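Local coordinates for protein ribosomal RNA small subunit methyltransferase Nep1 (Archaeoglobus fulgidus, PDB 3O7B) that probably methylates N1 of a specific pseudouridine in 16S ribosomal RNA during ribosome biogenesis, using S-adenosyl-L-methionine and working as a homodimer, at residues F30-A35 and L95-S100; R51-R56 and E62-D67; T123-N128 and V133-K138; V189-G194 and S229-E234. All coordinates share one frame; numbering follows the deposited sequence.

Contact 1: F30-A35 and L95-S100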
loop_
_atom_site.group_PDB
_atom_site.type_symbol
_atom_site.label_atom_id
_atom_site.label_comp_id
_atom_site.label_asym_id
_atom_site.label_seq_id
_atom_site.Cartn_x
_atom_site.Cartn_y
_atom_site.Cartn_z
ATOM N N PHE A 30 6.740 -5.466 -15.532
ATOM C CA PHE A 30 6.520 -6.056 -14.231
ATOM C C PHE A 30 5.278 -6.900 -14.298
ATOM O O PHE A 30 4.260 -6.456 -14.862
ATOM C CB PHE A 30 6.305 -4.963 -13.177
ATOM C CG PHE A 30 7.565 -4.301 -12.718
ATOM C CD1 PHE A 30 8.088 -4.579 -11.447
ATOM C CD2 PHE A 30 8.222 -3.366 -13.529
ATOM C CE1 PHE A 30 9.240 -3.938 -10.995
ATOM C CE2 PHE A 30 9.397 -2.730 -13.073
ATOM C CZ PHE A 30 9.892 -3.031 -11.815
ATOM N N VAL A 31 5.364 -8.130 -13.785
ATOM C CA VAL A 31 4.259 -9.057 -13.799
ATOM C C VAL A 31 3.985 -9.535 -12.387
ATOM O O VAL A 31 4.849 -10.168 -11.758
ATOM C CB VAL A 31 4.549 -10.307 -14.706
ATOM C CG1 VAL A 31 3.336 -11.194 -14.799
ATOM C CG2 VAL A 31 5.032 -9.860 -16.078
ATOM N N PHE A 32 2.785 -9.259 -11.883
ATOM C CA PHE A 32 2.362 -9.823 -10.613
ATOM C C PHE A 32 1.735 -11.163 -10.859
ATOM O O PHE A 32 0.820 -11.283 -11.682
ATOM C CB PHE A 32 1.438 -8.851 -9.870
ATOM C CG PHE A 32 2.143 -7.577 -9.480
ATOM C CD1 PHE A 32 3.092 -7.588 -8.464
ATOM C CD2 PHE A 32 1.898 -6.381 -10.167
ATOM C CE1 PHE A 32 3.810 -6.432 -8.135
ATOM C CE2 PHE A 32 2.605 -5.208 -9.822
ATOM C CZ PHE A 32 3.553 -5.247 -8.801
ATOM N N LEU A 33 2.266 -12.170 -10.180
ATOM C CA LEU A 33 1.888 -13.574 -10.425
ATOM C C LEU A 33 0.898 -14.111 -9.435
ATOM O O LEU A 33 0.989 -13.850 -8.218
ATOM C CB LEU A 33 3.133 -14.460 -10.395
ATOM C CG LEU A 33 4.172 -14.226 -11.472
ATOM C CD1 LEU A 33 5.324 -15.194 -11.234
ATOM C CD2 LEU A 33 3.588 -14.425 -12.894
ATOM N N GLU A 34 -0.054 -14.898 -9.937
ATOM C CA GLU A 34 -1.047 -15.562 -9.100
ATOM C C GLU A 34 -1.735 -14.559 -8.172
ATOM O O GLU A 34 -1.979 -14.832 -6.985
ATOM C CB GLU A 34 -0.425 -16.730 -8.318
ATOM C CG GLU A 34 0.012 -17.879 -9.232
ATOM C CD GLU A 34 0.605 -19.033 -8.477
ATOM O OE1 GLU A 34 0.355 -19.148 -7.258
ATOM O OE2 GLU A 34 1.312 -19.838 -9.129
ATOM N N ALA A 35 -2.079 -13.401 -8.735
ATOM C CA ALA A 35 -2.758 -12.384 -7.924
ATOM C C ALA A 35 -4.093 -12.906 -7.443
ATOM O O ALA A 35 -4.840 -13.587 -8.172
ATOM C CB ALA A 35 -2.921 -11.099 -8.686
ATOM N N LEU A 95 -0.219 0.179 -6.729
ATOM C CA LEU A 95 -0.145 1.614 -6.412
ATOM C C LEU A 95 1.292 2.086 -6.379
ATOM O O LEU A 95 1.650 3.079 -6.999
ATOM C CB LEU A 95 -0.827 1.930 -5.080
ATOM C CG LEU A 95 -2.346 1.861 -5.027
ATOM C CD1 LEU A 95 -2.820 2.267 -3.622
ATOM C CD2 LEU A 95 -2.996 2.722 -6.102
ATOM N N LEU A 96 2.143 1.363 -5.659
ATOM C CA LEU A 96 3.529 1.766 -5.543
ATOM C C LEU A 96 4.225 1.770 -6.900
ATOM O O LEU A 96 4.912 2.715 -7.260
ATOM C CB LEU A 96 4.275 0.862 -4.572
ATOM C CG LEU A 96 5.781 1.080 -4.494
ATOM C CD1 LEU A 96 6.122 2.567 -4.186
ATOM C CD2 LEU A 96 6.347 0.183 -3.446
ATOM N N LEU A 97 4.078 0.668 -7.630
ATOM C CA LEU A 97 4.756 0.554 -8.904
ATOM C C LEU A 97 4.355 1.680 -9.867
ATOM O O LEU A 97 5.214 2.314 -10.490
ATOM C CB LEU A 97 4.433 -0.819 -9.519
ATOM C CG LEU A 97 5.202 -1.082 -10.807
ATOM C CD1 LEU A 97 6.720 -1.183 -10.566
ATOM C CD2 LEU A 97 4.695 -2.354 -11.442
ATOM N N LEU A 98 3.055 1.937 -9.972
ATOM C CA LEU A 98 2.586 2.933 -10.923
ATOM C C LEU A 98 2.931 4.366 -10.495
ATOM O O LEU A 98 2.931 5.275 -11.339
ATOM C CB LEU A 98 1.104 2.754 -11.200
ATOM C CG LEU A 98 0.734 1.444 -11.926
ATOM C CD1 LEU A 98 -0.757 1.182 -11.772
ATOM C CD2 LEU A 98 1.097 1.550 -13.376
ATOM N N ASP A 99 3.244 4.546 -9.210
ATOM C CA ASP A 99 3.711 5.853 -8.690
ATOM C C ASP A 99 5.140 6.192 -9.135
ATOM O O ASP A 99 5.597 7.327 -8.969
ATOM C CB ASP A 99 3.684 5.859 -7.151
ATOM C CG ASP A 99 2.270 5.978 -6.552
ATOM O OD1 ASP A 99 1.277 6.285 -7.263
ATOM O OD2 ASP A 99 2.154 5.757 -5.309
ATOM N N SER A 100 5.877 5.213 -9.651
ATOM C CA SER A 100 7.250 5.439 -10.119
ATOM C C SER A 100 7.285 6.519 -11.202
ATOM O O SER A 100 6.423 6.546 -12.084
ATOM C CB SER A 100 7.851 4.148 -10.694
ATOM O OG SER A 100 9.122 4.417 -11.285
#

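Contact 2: R51-R56 and E62-D67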
loop_
_atom_site.group_PDB
_atom_site.type_symbol
_atom_site.label_atom_id
_atom_site.label_comp_id
_atom_site.label_asym_id
_atom_site.label_seq_id
_atom_site.Cartn_x
_atom_site.Cartn_y
_atom_site.Cartn_z
ATOM N N ARG A 51 -24.546 -14.258 0.617
ATOM C CA ARG A 51 -25.865 -13.649 0.430
ATOM C C ARG A 51 -26.008 -12.354 1.232
ATOM O O ARG A 51 -26.592 -11.382 0.749
ATOM C CB ARG A 51 -26.985 -14.638 0.775
ATOM C CG ARG A 51 -27.307 -15.627 -0.345
ATOM C CD ARG A 51 -28.580 -16.427 -0.053
ATOM N NE ARG A 51 -29.769 -15.574 0.034
ATOM C CZ ARG A 51 -30.634 -15.370 -0.959
ATOM N NH1 ARG A 51 -30.467 -15.960 -2.136
ATOM N NH2 ARG A 51 -31.677 -14.575 -0.769
ATOM N N ALA A 52 -25.456 -12.342 2.445
ATOM C CA ALA A 52 -25.463 -11.144 3.293
ATOM C C ALA A 52 -24.668 -9.998 2.657
ATOM O O ALA A 52 -25.124 -8.854 2.638
ATOM C CB ALA A 52 -24.913 -11.463 4.673
ATOM N N ASP A 53 -23.487 -10.311 2.125
ATOM C CA ASP A 53 -22.679 -9.292 1.457
ATOM C C ASP A 53 -23.360 -8.775 0.194
ATOM O O ASP A 53 -23.300 -7.582 -0.095
ATOM C CB ASP A 53 -21.275 -9.813 1.131
ATOM C CG ASP A 53 -20.311 -8.688 0.759
ATOM O OD1 ASP A 53 -20.311 -7.634 1.443
ATOM O OD2 ASP A 53 -19.555 -8.855 -0.219
ATOM N N ALA A 54 -24.017 -9.672 -0.538
ATOM C CA ALA A 54 -24.770 -9.313 -1.735
ATOM C C ALA A 54 -25.836 -8.267 -1.419
ATOM O O ALA A 54 -25.980 -7.281 -2.145
ATOM C CB ALA A 54 -25.395 -10.550 -2.356
ATOM N N ILE A 55 -26.563 -8.474 -0.323
ATOM C CA ILE A 55 -27.544 -7.494 0.153
ATOM C C ILE A 55 -26.869 -6.152 0.476
ATOM O O ILE A 55 -27.310 -5.108 -0.008
ATOM C CB ILE A 55 -28.358 -8.031 1.362
ATOM C CG1 ILE A 55 -29.226 -9.216 0.933
ATOM C CG2 ILE A 55 -29.233 -6.927 1.981
ATOM C CD1 ILE A 55 -29.617 -10.143 2.079
ATOM N N ARG A 56 -25.788 -6.188 1.257
ATOM C CA ARG A 56 -25.069 -4.963 1.640
ATOM C C ARG A 56 -24.528 -4.194 0.431
ATOM O O ARG A 56 -24.581 -2.959 0.404
ATOM C CB ARG A 56 -23.936 -5.265 2.628
ATOM N N GLU A 62 -22.351 -13.279 -8.033
ATOM C CA GLU A 62 -21.487 -13.586 -9.173
ATOM C C GLU A 62 -20.698 -12.379 -9.691
ATOM O O GLU A 62 -19.742 -12.547 -10.457
ATOM C CB GLU A 62 -22.293 -14.223 -10.313
ATOM C CG GLU A 62 -23.333 -13.321 -10.974
ATOM C CD GLU A 62 -23.916 -13.939 -12.247
ATOM O OE1 GLU A 62 -24.805 -13.312 -12.864
ATOM O OE2 GLU A 62 -23.476 -15.045 -12.636
ATOM N N LYS A 63 -21.114 -11.181 -9.276
ATOM C CA LYS A 63 -20.470 -9.929 -9.690
ATOM C C LYS A 63 -19.478 -9.375 -8.655
ATOM O O LYS A 63 -18.807 -8.367 -8.908
ATOM C CB LYS A 63 -21.533 -8.861 -9.976
ATOM C CG LYS A 63 -22.647 -9.292 -10.933
ATOM C CD LYS A 63 -22.104 -9.619 -12.309
ATOM C CE LYS A 63 -23.235 -9.820 -13.311
ATOM N NZ LYS A 63 -23.915 -8.541 -13.630
ATOM N N ILE A 64 -19.396 -10.030 -7.503
ATOM C CA ILE A 64 -18.642 -9.501 -6.357
ATOM C C ILE A 64 -17.253 -10.134 -6.287
ATOM O O ILE A 64 -17.082 -11.341 -6.510
ATOM C CB ILE A 64 -19.422 -9.730 -5.051
ATOM C CG1 ILE A 64 -20.711 -8.892 -5.061
ATOM C CG2 ILE A 64 -18.570 -9.382 -3.814
ATOM C CD1 ILE A 64 -21.701 -9.251 -3.962
ATOM N N LEU A 65 -16.255 -9.293 -6.002
ATOM C CA LEU A 65 -14.882 -9.761 -5.842
ATOM C C LEU A 65 -14.739 -10.518 -4.519
ATOM O O LEU A 65 -15.227 -10.078 -3.468
ATOM C CB LEU A 65 -13.917 -8.568 -5.868
ATOM C CG LEU A 65 -12.461 -8.816 -6.271
ATOM C CD1 LEU A 65 -12.307 -9.136 -7.772
ATOM C CD2 LEU A 65 -11.642 -7.577 -5.925
ATOM N N LEU A 66 -14.074 -11.662 -4.578
ATOM C CA LEU A 66 -13.825 -12.470 -3.390
ATOM C C LEU A 66 -12.826 -11.782 -2.453
ATOM O O LEU A 66 -11.742 -11.379 -2.883
ATOM C CB LEU A 66 -13.335 -13.863 -3.812
ATOM C CG LEU A 66 -13.209 -14.909 -2.703
ATOM C CD1 LEU A 66 -14.587 -15.282 -2.145
ATOM C CD2 LEU A 66 -12.441 -16.149 -3.182
ATOM N N ASP A 67 -13.207 -11.666 -1.190
ATOM C CA ASP A 67 -12.467 -10.875 -0.199
ATOM C C ASP A 67 -12.647 -11.597 1.118
ATOM O O ASP A 67 -13.755 -11.622 1.673
ATOM C CB ASP A 67 -13.075 -9.464 -0.140
ATOM C CG ASP A 67 -12.407 -8.551 0.900
ATOM O OD1 ASP A 67 -11.756 -9.031 1.851
ATOM O OD2 ASP A 67 -12.560 -7.314 0.769
#

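Contact 3: T123-N128 and V133-K138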
loop_
_atom_site.group_PDB
_atom_site.type_symbol
_atom_site.label_atom_id
_atom_site.label_comp_id
_atom_site.label_asym_id
_atom_site.label_seq_id
_atom_site.Cartn_x
_atom_site.Cartn_y
_atom_site.Cartn_z
ATOM N N THR A 123 -2.279 4.579 -16.138
ATOM C CA THR A 123 -3.486 4.425 -15.329
ATOM C C THR A 123 -3.279 4.910 -13.888
ATOM O O THR A 123 -2.282 4.562 -13.243
ATOM C CB THR A 123 -3.930 2.938 -15.307
ATOM O OG1 THR A 123 -4.238 2.544 -16.643
ATOM C CG2 THR A 123 -5.159 2.723 -14.442
ATOM N N ARG A 124 -4.216 5.721 -13.384
ATOM C CA ARG A 124 -4.249 6.105 -11.976
ATOM C C ARG A 124 -5.275 5.232 -11.289
ATOM O O ARG A 124 -6.483 5.434 -11.456
ATOM C CB ARG A 124 -4.660 7.576 -11.801
ATOM C CG ARG A 124 -3.714 8.621 -12.366
ATOM C CD ARG A 124 -4.152 10.041 -11.892
ATOM N NE ARG A 124 -5.609 10.221 -11.901
ATOM C CZ ARG A 124 -6.315 10.715 -12.925
ATOM N NH1 ARG A 124 -5.694 11.111 -14.025
ATOM N NH2 ARG A 124 -7.645 10.815 -12.834
ATOM N N LEU A 125 -4.819 4.249 -10.530
ATOM C CA LEU A 125 -5.746 3.355 -9.850
ATOM C C LEU A 125 -6.294 4.035 -8.609
ATOM O O LEU A 125 -5.580 4.853 -8.014
ATOM C CB LEU A 125 -5.048 2.050 -9.434
ATOM C CG LEU A 125 -4.688 1.127 -10.595
ATOM C CD1 LEU A 125 -3.742 0.060 -10.068
ATOM C CD2 LEU A 125 -5.900 0.509 -11.280
ATOM N N PRO A 126 -7.521 3.671 -8.194
ATOM C CA PRO A 126 -8.042 4.216 -6.923
ATOM C C PRO A 126 -7.130 3.819 -5.768
ATOM O O PRO A 126 -6.744 2.652 -5.625
ATOM C CB PRO A 126 -9.406 3.539 -6.772
ATOM C CG PRO A 126 -9.771 3.069 -8.155
ATOM C CD PRO A 126 -8.484 2.756 -8.838
ATOM N N ARG A 127 -6.804 4.795 -4.934
ATOM C CA ARG A 127 -5.963 4.563 -3.768
ATOM C C ARG A 127 -6.747 3.969 -2.604
ATOM O O ARG A 127 -6.175 3.274 -1.760
ATOM C CB ARG A 127 -5.226 5.846 -3.392
ATOM C CG ARG A 127 -4.443 6.349 -4.615
ATOM C CD ARG A 127 -3.434 7.352 -4.246
ATOM N NE ARG A 127 -2.233 6.769 -3.660
ATOM C CZ ARG A 127 -1.167 6.359 -4.347
ATOM N NH1 ARG A 127 -1.166 6.365 -5.679
ATOM N NH2 ARG A 127 -0.114 5.921 -3.693
ATOM N N ASN A 128 -8.054 4.221 -2.590
ATOM C CA ASN A 128 -8.930 3.650 -1.595
ATOM C C ASN A 128 -9.256 2.227 -2.021
ATOM O O ASN A 128 -9.712 1.992 -3.149
ATOM C CB ASN A 128 -10.198 4.494 -1.472
ATOM C CG ASN A 128 -11.205 3.875 -0.550
ATOM O OD1 ASN A 128 -11.930 2.955 -0.935
ATOM N ND2 ASN A 128 -11.244 4.343 0.688
ATOM N N VAL A 133 -11.678 -2.233 -5.308
ATOM C CA VAL A 133 -12.485 -3.434 -5.430
ATOM C C VAL A 133 -13.621 -3.198 -6.428
ATOM O O VAL A 133 -13.873 -4.042 -7.290
ATOM C CB VAL A 133 -13.020 -3.886 -4.056
ATOM C CG1 VAL A 133 -14.158 -4.922 -4.208
ATOM C CG2 VAL A 133 -11.869 -4.435 -3.225
ATOM N N GLY A 134 -14.285 -2.053 -6.355
ATOM C CA GLY A 134 -15.368 -1.764 -7.288
ATOM C C GLY A 134 -14.876 -1.687 -8.715
ATOM O O GLY A 134 -15.557 -2.154 -9.646
ATOM N N LEU A 135 -13.698 -1.119 -8.914
ATOM C CA LEU A 135 -13.128 -1.018 -10.256
ATOM C C LEU A 135 -12.765 -2.411 -10.796
ATOM O O LEU A 135 -12.998 -2.715 -11.968
ATOM C CB LEU A 135 -11.905 -0.097 -10.257
ATOM C CG LEU A 135 -11.275 0.136 -11.632
ATOM C CD1 LEU A 135 -12.221 0.922 -12.546
ATOM C CD2 LEU A 135 -9.975 0.865 -11.480
ATOM N N MET A 136 -12.231 -3.269 -9.940
ATOM C CA MET A 136 -11.938 -4.647 -10.347
ATOM C C MET A 136 -13.201 -5.414 -10.685
ATOM O O MET A 136 -13.220 -6.170 -11.669
ATOM C CB MET A 136 -11.145 -5.379 -9.267
ATOM C CG MET A 136 -9.734 -4.849 -9.062
ATOM S SD MET A 136 -8.676 -4.916 -10.524
ATOM C CE MET A 136 -8.911 -3.273 -11.196
ATOM N N GLU A 137 -14.263 -5.218 -9.913
ATOM C CA GLU A 137 -15.564 -5.827 -10.258
ATOM C C GLU A 137 -16.041 -5.371 -11.634
ATOM O O GLU A 137 -16.507 -6.191 -12.457
ATOM C CB GLU A 137 -16.600 -5.530 -9.177
ATOM C CG GLU A 137 -16.271 -6.289 -7.890
ATOM C CD GLU A 137 -17.055 -5.846 -6.666
ATOM O OE1 GLU A 137 -17.784 -4.835 -6.756
ATOM O OE2 GLU A 137 -16.942 -6.510 -5.614
ATOM N N LYS A 138 -15.915 -4.079 -11.908
ATOM C CA LYS A 138 -16.291 -3.553 -13.213
ATOM C C LYS A 138 -15.415 -4.149 -14.322
ATOM O O LYS A 138 -15.912 -4.507 -15.394
ATOM C CB LYS A 138 -16.195 -2.028 -13.213
ATOM C CG LYS A 138 -16.651 -1.392 -14.520
ATOM C CD LYS A 138 -16.519 0.115 -14.469
ATOM C CE LYS A 138 -17.149 0.726 -15.712
ATOM N NZ LYS A 138 -17.146 2.213 -15.613
#

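Contact 4: V189-G194 and S229-E234. With SAH (S-adenosyl-L-homocysteine), chain C.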
loop_
_atom_site.group_PDB
_atom_site.type_symbol
_atom_site.label_atom_id
_atom_site.label_comp_id
_atom_site.label_asym_id
_atom_site.label_seq_id
_atom_site.Cartn_x
_atom_site.Cartn_y
_atom_site.Cartn_z
ATOM N N VAL A 189 13.646 -6.858 -19.424
ATOM C CA VAL A 189 13.397 -7.859 -18.376
ATOM C C VAL A 189 11.919 -7.960 -18.044
ATOM O O VAL A 189 11.175 -7.012 -18.286
ATOM C CB VAL A 189 14.210 -7.606 -17.072
ATOM C CG1 VAL A 189 15.703 -7.613 -17.376
ATOM C CG2 VAL A 189 13.799 -6.292 -16.384
ATOM N N ALA A 190 11.493 -9.113 -17.533
ATOM C CA ALA A 190 10.173 -9.288 -16.943
ATOM C C ALA A 190 10.381 -9.609 -15.477
ATOM O O ALA A 190 10.834 -10.702 -15.114
ATOM C CB ALA A 190 9.404 -10.391 -17.625
ATOM N N VAL A 191 10.088 -8.633 -14.619
ATOM C CA VAL A 191 10.215 -8.766 -13.171
ATOM C C VAL A 191 8.948 -9.409 -12.659
ATOM O O VAL A 191 7.875 -8.828 -12.815
ATOM C CB VAL A 191 10.373 -7.385 -12.503
ATOM C CG1 VAL A 191 10.179 -7.494 -10.992
ATOM C CG2 VAL A 191 11.708 -6.780 -12.845
ATOM N N CYS A 192 9.049 -10.604 -12.072
ATOM C CA CYS A 192 7.896 -11.393 -11.679
ATOM C C CYS A 192 7.869 -11.588 -10.172
ATOM O O CYS A 192 8.826 -12.124 -9.574
ATOM C CB CYS A 192 7.909 -12.759 -12.396
ATOM S SG CYS A 192 7.739 -12.631 -14.199
ATOM N N ILE A 193 6.797 -11.083 -9.566
ATOM C CA ILE A 193 6.639 -11.098 -8.120
ATOM C C ILE A 193 5.275 -11.679 -7.776
ATOM O O ILE A 193 4.243 -11.251 -8.331
ATOM C CB ILE A 193 6.757 -9.644 -7.555
ATOM C CG1 ILE A 193 8.132 -9.040 -7.895
ATOM C CG2 ILE A 193 6.461 -9.603 -6.044
ATOM C CD1 ILE A 193 8.257 -7.495 -7.731
ATOM N N GLY A 194 5.234 -12.646 -6.865
ATOM C CA GLY A 194 3.958 -13.203 -6.446
ATOM C C GLY A 194 3.111 -12.164 -5.723
ATOM O O GLY A 194 3.668 -11.313 -4.973
ATOM N N SER A 229 8.777 -2.903 -3.587
ATOM C CA SER A 229 9.525 -1.698 -3.227
ATOM C C SER A 229 11.028 -1.844 -3.480
ATOM O O SER A 229 11.663 -0.992 -4.122
ATOM C CB SER A 229 9.260 -1.390 -1.755
ATOM O OG SER A 229 10.038 -0.269 -1.340
ATOM N N ARG A 230 11.617 -2.927 -2.974
ATOM C CA ARG A 230 13.055 -3.139 -3.122
ATOM C C ARG A 230 13.451 -3.304 -4.584
ATOM O O ARG A 230 14.426 -2.707 -5.034
ATOM C CB ARG A 230 13.513 -4.340 -2.307
ATOM C CG ARG A 230 15.020 -4.523 -2.333
ATOM C CD ARG A 230 15.509 -4.998 -0.974
ATOM N NE ARG A 230 16.802 -5.673 -1.055
ATOM C CZ ARG A 230 17.267 -6.501 -0.122
ATOM N NH1 ARG A 230 16.546 -6.749 0.973
ATOM N NH2 ARG A 230 18.453 -7.082 -0.284
ATOM N N VAL A 231 12.680 -4.098 -5.331
ATOM C CA VAL A 231 13.030 -4.310 -6.724
ATOM C C VAL A 231 12.853 -3.044 -7.554
ATOM O O VAL A 231 13.687 -2.720 -8.397
ATOM C CB VAL A 231 12.237 -5.489 -7.310
ATOM C CG1 VAL A 231 12.557 -5.686 -8.788
ATOM C CG2 VAL A 231 12.556 -6.795 -6.547
ATOM N N LEU A 232 11.778 -2.296 -7.295
ATOM C CA LEU A 232 11.569 -1.034 -7.983
ATOM C C LEU A 232 12.725 -0.079 -7.737
ATOM O O LEU A 232 13.213 0.583 -8.650
ATOM C CB LEU A 232 10.244 -0.377 -7.554
ATOM C CG LEU A 232 9.989 1.019 -8.136
ATOM C CD1 LEU A 232 9.949 0.975 -9.683
ATOM C CD2 LEU A 232 8.714 1.617 -7.580
ATOM N N CYS A 233 13.160 -0.003 -6.491
ATOM C CA CYS A 233 14.287 0.877 -6.199
ATOM C C CYS A 233 15.560 0.490 -6.954
ATOM O O CYS A 233 16.261 1.367 -7.465
ATOM C CB CYS A 233 14.571 0.884 -4.719
ATOM S SG CYS A 233 15.844 2.065 -4.308
ATOM N N GLU A 234 15.856 -0.811 -7.003
ATOM C CA GLU A 234 17.038 -1.299 -7.740
ATOM C C GLU A 234 16.888 -1.043 -9.238
ATOM O O GLU A 234 17.840 -0.671 -9.936
ATOM C CB GLU A 234 17.275 -2.792 -7.490
ATOM C CG GLU A 234 17.574 -3.152 -6.035
ATOM C CD GLU A 234 18.979 -2.787 -5.566
ATOM O OE1 GLU A 234 19.791 -2.243 -6.348
ATOM O OE2 GLU A 234 19.277 -3.060 -4.387
HETATM N N SAH C . 5.865 -18.045 -0.918
HETATM C CA SAH C . 5.528 -17.075 0.165
HETATM C CB SAH C . 4.140 -16.499 -0.079
HETATM C CG SAH C . 4.138 -15.335 -1.067
HETATM S SD SAH C . 5.203 -13.956 -0.546
HETATM C C SAH C . 5.615 -17.706 1.551
HETATM O O SAH C . 6.037 -18.856 1.690
HETATM C "C5'" SAH C . 5.042 -12.776 -1.914
HETATM C "C4'" SAH C . 6.108 -12.788 -3.003
HETATM O "O4'" SAH C . 7.271 -12.085 -2.610
HETATM C "C3'" SAH C . 6.632 -14.163 -3.374
HETATM O "O3'" SAH C . 5.733 -14.858 -4.203
HETATM C "C2'" SAH C . 7.925 -13.809 -4.061
HETATM O "O2'" SAH C . 7.680 -13.366 -5.398
HETATM C "C1'" SAH C . 8.416 -12.622 -3.253
HETATM N N9 SAH C . 9.404 -12.922 -2.183
HETATM C C8 SAH C . 9.146 -13.208 -0.861
HETATM N N7 SAH C . 10.332 -13.375 -0.219
HETATM C C5 SAH C . 11.330 -13.169 -1.102
HETATM C C6 SAH C . 12.715 -13.214 -0.993
HETATM N N6 SAH C . 13.315 -13.498 0.175
HETATM N N1 SAH C . 13.491 -12.950 -2.097
HETATM C C2 SAH C . 12.905 -12.669 -3.318
HETATM N N3 SAH C . 11.533 -12.634 -3.419
HETATM C C4 SAH C . 10.758 -12.890 -2.342
#

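Contact 1: F30-A35 and L95-S100
Phe30 and Leu97 mark the closest backbone approach between strand 28-35 and the C-terminal end of helix 87-98, with Phe30 CA and Leu97 CA 8.7 Å apart, so the join is made by side chains. Both Phe30 and Phe32 send CB toward the helix, as residues two apart on a strand do, and Leu97 answers. Its CG stands anti to the backbone N (chi1 -175°), which, with chi2 near 65°, brings both methyls to the strand: CD1 to the Phe30 ring, CD2 to both aromatics. CD1 sits over the face of the Phe30 ring, 3.6 Å from the ring centroid and only 5° off the normal; its nearly equal distances to the six ring carbons confirm a centred CH-pi contact. CD2 drops beside the stem of the same residue, with Leu97 CD2 3.5 Å from Phe30 CB, and also touches the second aromatic obliquely, Leu97 CD2 lying 3.9 Å from Phe32 CE2. One leucine thus fills the angle between two phenylalanines, and all three are buried. Around them, Phe105 and Val107 of strand 105-111 and Leu232 of helix 224-239 also pack on Leu97, while Tyr235 meets the Phe30 ring edge-to-face. The contact belongs to the core of the SPOUT-type alpha/beta fold, where strand 28-35 runs parallel between strands 105-111 and 189-194, with helices 87-98 and 224-239 meeting over it.

Contact 2: R51-R56 and E62-D67
Asp53 brings the flat group that touches across this contact: its carboxylate meets Ile64 through one oxygen, with Asp53 OD2 3.8 Å from Ile64 CG2. That methyl lies beyond OD2 and off the carboxylate plane, so Ile64 covers neither face of the group; Lys70 and His71 of helix 68-71 also pack on Asp53. Helix 48-57 is followed by a short connection ending in a 3-10 turn, and the chain returns along the helix flank. It belongs to the largely irregular insertion, with short helices and no strand, between strand 28-35 and helix 87-98 of this SPOUT-class protein. Ile64 spreads its two branches along the helix. CG2 is anti to the backbone N and faces Asp53, whereas CG1 stands beside that N (chi1 -66°) and sends CD1 to Ala54. Backbone hydrogen bonds of Ile64 with Ile40 and of Leu66 with Glu38 join the returning chain to that earlier segment. The centre of the contact lies about 21 Å from that of the chain, and Asp53 and Ala54 are partly exposed, so its place is peripheral. The methyl approaches the helix backbone rather than the alanine methyl: Ile64 CD1 is 3.8 Å from Ala54 CA but 4.2 Å from Ala54 CB.

Contact 3: T123-N128 and V133-K138
Pro126 and Leu135 make the tight part of this contact, where a single methyl of the helix presses on the pyrrolidine ring of the loop: Leu135 CD2 is 3.6 Å from Pro126 CD and 4.0 Å from Pro126 CG. The two side chains cross at about a right angle, and the methyl meets the CD-CG side of the ring. With its CB directed toward the loop, CG anti to the backbone N (chi1 -177°) and chi2 at 67°, Leu135 sets CD2 against the proline. The same methyl also meets the neighbouring leucine, with Leu135 CD2 4.1 Å from Leu125 CD2, again nearly at right angles. Segment 123-128 leads from strand 116-119 into helix 129-142, which is followed by the antiparallel pair 144-147 and 150-156; Asn128 N-caps this helix, its OD1 accepting from Arg131 N. The loop therefore folds back on the helix it introduces. Packing slackens beyond the Leu125 methyl, since the nearest atom of Met136, CE, remains 4.8 Å from Leu125 CD2. Inward, Leu125 is buried against Leu94, Leu95 and Leu98 of helix 87-98, and Ile153 touches both Leu125 and Leu135. Outward the cover thins: in contrast to the buried Leu125, Pro126 and Leu135 are each partly exposed.

Contact 4: V189-G194 and S229-E234
Val191 and Val231 each hold CG1 anti to the backbone N (chi1 167° and 178°), which turns these methyls to face one another: Val191 CG1 and Val231 CG1 are 3.7 Å apart, the two side chains running antiparallel and meeting by these methyls. Ile193, two residues along strand 189-194, adds a looser touch, with Ile193 CD1 4.5 Å from Val231 CB. This strand-to-helix seam lies beside the cofactor pocket of the SPOUT fold, Phe172 packing on both valines. At the strand's end, Gly194 N donates to SAH O2' at 2.9 Å and a nearly straight 168°, with Ile193 CA 3.7 Å from SAH O2'; Gly194 has no side chain to crowd the ribose. Helix 224-239 meets its mate in the dimer, through a disulfide between Cys233 and Cys233 of the second subunit. Chemically the labour is divided: undirected methyl packing seats the strand on the helix, whereas the strand's one hydrogen bond to the ribose, within these segments, comes from a backbone N-H, so its geometry probably depends on the strand's position.

How the contacts relate
From the N terminus, contact 1 opens on strand 28-35 and closes a loop of 59 residues at helix 87-98; contact 2, bridging a turn of five residues, is nested inside it. Contact 3 follows in series across four residues, and contact 4 closes the last loop, of 34 residues; none cross. Contacts 1 and 4 share the central sheet, with Val31 N 2.8 Å from Val191 O. Contact 3 is tied to contact 1 by a salt bridge, Asp99 OD2 to Arg127 NH2 at 2.8 Å, and to contact 2 by a probable hydrogen bond, Leu65 N to Glu137 OE2 at 2.9 Å. Contact 3 thus joins the outlying loop of contact 2 to helix 87-98 of the core.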